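Local coordinates for Endoglucanase(Endo-1,4-beta-glucanase)protein (Pseudomonas stutzeri, PDB 6R2J) that probably hydrolyses O-glycosidic bonds as a family 5 endoglucanase, and holds cellobiose in a pocket of its TIM-barrel fold, at residues Leu13-Pro25 and His35-Tyr47. Sequence-based numbering, arbitrary orientation.
Sequences LHGVNISGAGFAP and HYFYPEKKHFKYY
Tyr47, on helix 41-49, lays its ring against Val16 and Ile18 of strand 14-18. Val16 CG2 sits over one face, offset toward the rim, and Ile18 CD1 comes obliquely from the same side, 3.6 Å from Tyr47 CE2, while Tyr46 CD2 lies over the opposite face. With CG1 anti to its carbonyl carbon (chi1 -63°), Ile18 reaches the tyrosine through CD1 and keeps CG2 for Pro39, whose CG lies 3.8 Å from Ile18 CG2. Beyond the strand the backbones meet directly. Phe37 N donates to Gly20 O at 3.1 Å, nearly straight but from above the carbonyl plane; Phe23 N closes the type I turn Gly20-Phe23 on the same oxygen from the opposite face, so two N-H groups grip it. The peptide bond before Gly20 is cis. In this turn Ala21 presses its methyl obliquely against the Tyr38 ring, with Ala21 CB 3.3 Å from Tyr38 CE1. Replacing Tyr38 by an alanine would probably leave that methyl without its aromatic partner and take away one of the hydroxyls that bond to Gln76. Farther out, the Phe23 and Phe37 side chains cross at about a right angle and their rings meet obliquely, planes at 78°, with Phe23 CD2 3.7 Å from Phe37 CE2, while Phe23 CB packs against His35 O. The contact belongs to the first beta-alpha-beta unit of the TIM barrel: strand 14-18 lies between strands 54-59 and 280-285, Ile55 and Phe57 of the former extend the apolar layer beside Ile18 and Pro39, and helix 74-89 flanks Tyr38.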
loop_
_atom_site.group_PDB
_atom_site.type_symbol
_atom_site.label_atom_id
_atom_site.label_comp_id
_atom_site.label_asym_id
_atom_site.label_seq_id
_atom_site.Cartn_x
_atom_site.Cartn_y
_atom_site.Cartn_z
ATOM N N LEU A 13 -6.461 -11.743 1.464
ATOM C CA LEU A 13 -6.926 -10.375 1.619
ATOM C C LEU A 13 -5.978 -9.545 2.470
ATOM O O LEU A 13 -5.747 -8.372 2.162
ATOM C CB LEU A 13 -8.299 -10.360 2.290
ATOM C CG LEU A 13 -9.532 -10.841 1.528
ATOM C CD1 LEU A 13 -10.765 -10.672 2.465
ATOM C CD2 LEU A 13 -9.768 -10.080 0.210
ATOM N N HIS A 14 -5.425 -10.128 3.534
ATOM C CA HIS A 14 -4.746 -9.366 4.577
ATOM C C HIS A 14 -3.258 -9.644 4.555
ATOM O O HIS A 14 -2.807 -10.766 4.844
ATOM C CB HIS A 14 -5.366 -9.651 5.933
ATOM C CG HIS A 14 -6.814 -9.299 5.982
ATOM N ND1 HIS A 14 -7.276 -8.061 5.598
ATOM C CD2 HIS A 14 -7.908 -10.036 6.272
ATOM C CE1 HIS A 14 -8.594 -8.040 5.686
ATOM N NE2 HIS A 14 -8.998 -9.220 6.111
ATOM N N GLY A 15 -2.516 -8.612 4.177
ATOM C CA GLY A 15 -1.113 -8.743 3.921
ATOM C C GLY A 15 -0.350 -7.768 4.758
ATOM O O GLY A 15 -0.864 -7.317 5.793
ATOM N N VAL A 16 0.865 -7.435 4.295
ATOM C CA VAL A 16 1.811 -6.651 5.068
ATOM C C VAL A 16 2.553 -5.705 4.149
ATOM O O VAL A 16 2.924 -6.064 3.035
ATOM C CB VAL A 16 2.836 -7.550 5.799
ATOM C CG1 VAL A 16 2.177 -8.369 6.941
ATOM C CG2 VAL A 16 3.550 -8.461 4.817
ATOM N N ASN A 17 2.826 -4.512 4.647
ATOM C CA ASN A 17 3.816 -3.675 4.008
ATOM C C ASN A 17 5.210 -4.144 4.429
ATOM O O ASN A 17 5.448 -4.407 5.612
ATOM C CB ASN A 17 3.626 -2.232 4.441
ATOM C CG ASN A 17 2.402 -1.598 3.840
ATOM O OD1 ASN A 17 2.465 -1.068 2.729
ATOM N ND2 ASN A 17 1.300 -1.587 4.584
ATOM N N ILE A 18 6.140 -4.188 3.462
ATOM C CA ILE A 18 7.502 -4.670 3.684
ATOM C C ILE A 18 8.530 -3.583 3.381
ATOM O O ILE A 18 8.544 -3.026 2.267
ATOM C CB ILE A 18 7.775 -5.947 2.873
ATOM C CG1 ILE A 18 6.834 -7.070 3.349
ATOM C CG2 ILE A 18 9.237 -6.377 3.023
ATOM C CD1 ILE A 18 7.137 -7.678 4.759
ATOM N N SER A 19 9.391 -3.290 4.368
ATOM C CA SER A 19 10.444 -2.294 4.309
ATOM C C SER A 19 11.553 -2.779 3.371
ATOM O O SER A 19 11.622 -3.976 3.033
ATOM C CB SER A 19 10.951 -1.988 5.723
ATOM O OG SER A 19 11.299 -3.184 6.332
ATOM N N GLY A 20 12.493 -1.861 3.014
ATOM C CA GLY A 20 12.590 -0.494 3.553
ATOM C C GLY A 20 13.167 0.407 2.479
ATOM O O GLY A 20 13.982 1.249 2.754
ATOM N N ALA A 21 12.733 0.230 1.223
ATOM C CA ALA A 21 13.275 0.933 0.053
ATOM C C ALA A 21 12.846 2.397 -0.022
ATOM O O ALA A 21 13.421 3.152 -0.819
ATOM C CB ALA A 21 12.853 0.197 -1.233
ATOM N N GLY A 22 11.854 2.794 0.769
ATOM C CA GLY A 22 11.452 4.167 0.884
ATOM C C GLY A 22 11.931 4.860 2.131
ATOM O O GLY A 22 11.500 5.989 2.388
ATOM N N PHE A 23 12.793 4.226 2.909
ATOM C CA PHE A 23 13.315 4.811 4.131
ATOM C C PHE A 23 14.163 6.054 3.835
ATOM O O PHE A 23 14.818 6.159 2.789
ATOM C CB PHE A 23 14.233 3.772 4.798
ATOM C CG PHE A 23 13.533 2.765 5.693
ATOM C CD1 PHE A 23 12.216 2.377 5.462
ATOM C CD2 PHE A 23 14.214 2.216 6.782
ATOM C CE1 PHE A 23 11.591 1.458 6.310
ATOM C CE2 PHE A 23 13.599 1.336 7.648
ATOM C CZ PHE A 23 12.285 0.934 7.419
ATOM N N ALA A 24 14.184 6.963 4.811
ATOM C CA ALA A 24 15.020 8.167 4.780
ATOM C C ALA A 24 14.851 8.894 3.443
ATOM O O ALA A 24 15.834 9.157 2.744
ATOM C CB ALA A 24 16.473 7.825 5.052
ATOM N N PRO A 25 13.618 9.235 3.065
ATOM C CA PRO A 25 13.398 9.784 1.717
ATOM C C PRO A 25 14.053 11.118 1.467
ATOM O O PRO A 25 14.167 11.495 0.292
ATOM C CB PRO A 25 11.877 9.907 1.611
ATOM C CG PRO A 25 11.384 9.910 3.023
ATOM C CD PRO A 25 12.372 9.125 3.839
ATOM N N HIS A 35 20.890 3.911 4.175
ATOM C CA HIS A 35 19.740 4.784 4.308
ATOM C C HIS A 35 18.437 4.072 4.044
ATOM O O HIS A 35 17.421 4.417 4.644
ATOM C CB HIS A 35 19.890 5.956 3.339
ATOM C CG HIS A 35 21.210 6.644 3.464
ATOM N ND1 HIS A 35 22.176 6.583 2.483
ATOM C CD2 HIS A 35 21.732 7.401 4.456
ATOM C CE1 HIS A 35 23.238 7.269 2.866
ATOM N NE2 HIS A 35 23.002 7.759 4.071
ATOM N N TYR A 36 18.460 3.071 3.181
ATOM C CA TYR A 36 17.296 2.264 2.886
ATOM C C TYR A 36 17.779 0.836 2.687
ATOM O O TYR A 36 18.979 0.556 2.651
ATOM C CB TYR A 36 16.525 2.796 1.673
ATOM C CG TYR A 36 17.289 2.706 0.352
ATOM C CD1 TYR A 36 17.261 1.543 -0.408
ATOM C CD2 TYR A 36 18.048 3.780 -0.129
ATOM C CE1 TYR A 36 17.934 1.451 -1.584
ATOM C CE2 TYR A 36 18.724 3.687 -1.310
ATOM C CZ TYR A 36 18.666 2.516 -2.045
ATOM O OH TYR A 36 19.332 2.417 -3.246
ATOM N N PHE A 37 16.823 -0.077 2.608
ATOM C CA PHE A 37 17.102 -1.500 2.668
ATOM C C PHE A 37 16.046 -2.216 1.840
ATOM O O PHE A 37 14.895 -1.800 1.768
ATOM C CB PHE A 37 17.012 -2.076 4.101
ATOM C CG PHE A 37 17.599 -1.192 5.132
ATOM C CD1 PHE A 37 18.959 -1.025 5.185
ATOM C CD2 PHE A 37 16.804 -0.480 6.013
ATOM C CE1 PHE A 37 19.531 -0.182 6.106
ATOM C CE2 PHE A 37 17.369 0.375 6.907
ATOM C CZ PHE A 37 18.727 0.505 6.976
ATOM N N TYR A 38 16.441 -3.285 1.266
ATOM C CA TYR A 38 15.609 -4.244 0.564
ATOM C C TYR A 38 15.547 -5.578 1.319
ATOM O O TYR A 38 16.500 -5.989 1.981
ATOM C CB TYR A 38 16.170 -4.439 -0.851
ATOM C CG TYR A 38 15.585 -3.441 -1.832
ATOM C CD1 TYR A 38 16.003 -2.132 -1.854
ATOM C CD2 TYR A 38 14.581 -3.815 -2.716
ATOM C CE1 TYR A 38 15.457 -1.224 -2.752
ATOM C CE2 TYR A 38 14.017 -2.914 -3.611
ATOM C CZ TYR A 38 14.457 -1.625 -3.641
ATOM O OH TYR A 38 13.879 -0.739 -4.534
ATOM N N PRO A 39 14.394 -6.229 1.282
ATOM C CA PRO A 39 14.234 -7.471 2.024
ATOM C C PRO A 39 14.979 -8.617 1.345
ATOM O O PRO A 39 15.398 -8.541 0.182
ATOM C CB PRO A 39 12.715 -7.689 2.017
ATOM C CG PRO A 39 12.235 -6.985 0.745
ATOM C CD PRO A 39 13.154 -5.806 0.587
ATOM N N GLU A 40 15.131 -9.695 2.116
ATOM C CA GLU A 40 15.797 -10.917 1.709
ATOM C C GLU A 40 14.801 -12.068 1.715
ATOM O O GLU A 40 13.655 -11.924 2.154
ATOM C CB GLU A 40 16.950 -11.232 2.651
ATOM C CG GLU A 40 18.007 -10.159 2.649
ATOM C CD GLU A 40 18.799 -10.124 1.339
ATOM O OE1 GLU A 40 18.577 -10.993 0.448
ATOM O OE2 GLU A 40 19.668 -9.228 1.225
ATOM N N LYS A 41 15.264 -13.240 1.268
ATOM C CA LYS A 41 14.381 -14.399 1.195
ATOM C C LYS A 41 13.757 -14.731 2.548
ATOM O O LYS A 41 12.634 -15.263 2.600
ATOM C CB LYS A 41 15.147 -15.596 0.647
ATOM C CG LYS A 41 16.360 -16.022 1.474
ATOM C CD LYS A 41 16.879 -17.379 0.949
ATOM C CE LYS A 41 18.094 -17.892 1.719
ATOM N NZ LYS A 41 19.310 -17.090 1.379
ATOM N N LYS A 42 14.457 -14.433 3.650
ATOM C CA LYS A 42 13.928 -14.790 4.966
ATOM C C LYS A 42 12.605 -14.086 5.236
ATOM O O LYS A 42 11.686 -14.671 5.823
ATOM C CB LYS A 42 14.937 -14.451 6.054
ATOM C CG LYS A 42 15.108 -12.952 6.263
ATOM C CD LYS A 42 16.169 -12.632 7.312
ATOM C CE LYS A 42 15.610 -11.839 8.481
ATOM N NZ LYS A 42 16.677 -11.538 9.478
ATOM N N HIS A 43 12.484 -12.831 4.806
ATOM C CA HIS A 43 11.259 -12.082 5.046
ATOM C C HIS A 43 10.088 -12.698 4.292
ATOM O O HIS A 43 9.026 -12.953 4.870
ATOM C CB HIS A 43 11.476 -10.607 4.684
ATOM C CG HIS A 43 12.595 -9.977 5.448
ATOM N ND1 HIS A 43 13.794 -9.629 4.869
ATOM C CD2 HIS A 43 12.702 -9.665 6.759
ATOM C CE1 HIS A 43 14.579 -9.096 5.786
ATOM N NE2 HIS A 43 13.951 -9.135 6.948
ATOM N N PHE A 44 10.262 -12.973 3.013
ATOM C CA PHE A 44 9.144 -13.511 2.252
ATOM C C PHE A 44 8.755 -14.891 2.751
ATOM O O PHE A 44 7.566 -15.223 2.784
ATOM C CB PHE A 44 9.519 -13.541 0.790
ATOM C CG PHE A 44 9.774 -12.173 0.223
ATOM C CD1 PHE A 44 8.735 -11.436 -0.336
ATOM C CD2 PHE A 44 11.059 -11.590 0.271
ATOM C CE1 PHE A 44 8.973 -10.195 -0.866
ATOM C CE2 PHE A 44 11.289 -10.313 -0.262
ATOM C CZ PHE A 44 10.254 -9.631 -0.835
ATOM N N LYS A 45 9.750 -15.698 3.146
ATOM C CA LYS A 45 9.505 -17.022 3.711
ATOM C C LYS A 45 8.757 -16.927 5.037
ATOM O O LYS A 45 7.798 -17.674 5.276
ATOM C CB LYS A 45 10.842 -17.740 3.909
ATOM C CG LYS A 45 10.794 -19.192 4.446
ATOM C CD LYS A 45 9.690 -20.019 3.846
ATOM C CE LYS A 45 9.836 -21.490 4.199
ATOM N NZ LYS A 45 10.944 -21.790 5.121
ATOM N N TYR A 46 9.191 -16.035 5.928
ATOM C CA TYR A 46 8.481 -15.875 7.189
ATOM C C TYR A 46 7.005 -15.562 6.952
ATOM O O TYR A 46 6.125 -16.213 7.518
ATOM C CB TYR A 46 9.120 -14.788 8.054
ATOM C CG TYR A 46 8.305 -14.553 9.311
ATOM C CD1 TYR A 46 8.318 -15.463 10.341
ATOM C CD2 TYR A 46 7.489 -13.434 9.437
ATOM C CE1 TYR A 46 7.534 -15.256 11.474
ATOM C CE2 TYR A 46 6.725 -13.210 10.540
ATOM C CZ TYR A 46 6.737 -14.119 11.562
ATOM O OH TYR A 46 5.954 -13.900 12.676
ATOM N N TYR A 47 6.703 -14.552 6.139
ATOM C CA TYR A 47 5.301 -14.144 6.019
ATOM C C TYR A 47 4.493 -15.188 5.275
ATOM O O TYR A 47 3.359 -15.478 5.646
ATOM C CB TYR A 47 5.191 -12.742 5.420
ATOM C CG TYR A 47 5.724 -11.720 6.396
ATOM C CD1 TYR A 47 4.956 -11.286 7.495
ATOM C CD2 TYR A 47 7.009 -11.240 6.265
ATOM C CE1 TYR A 47 5.462 -10.370 8.421
ATOM C CE2 TYR A 47 7.532 -10.329 7.159
ATOM C CZ TYR A 47 6.766 -9.875 8.232
ATOM O OH TYR A 47 7.320 -8.951 9.097
#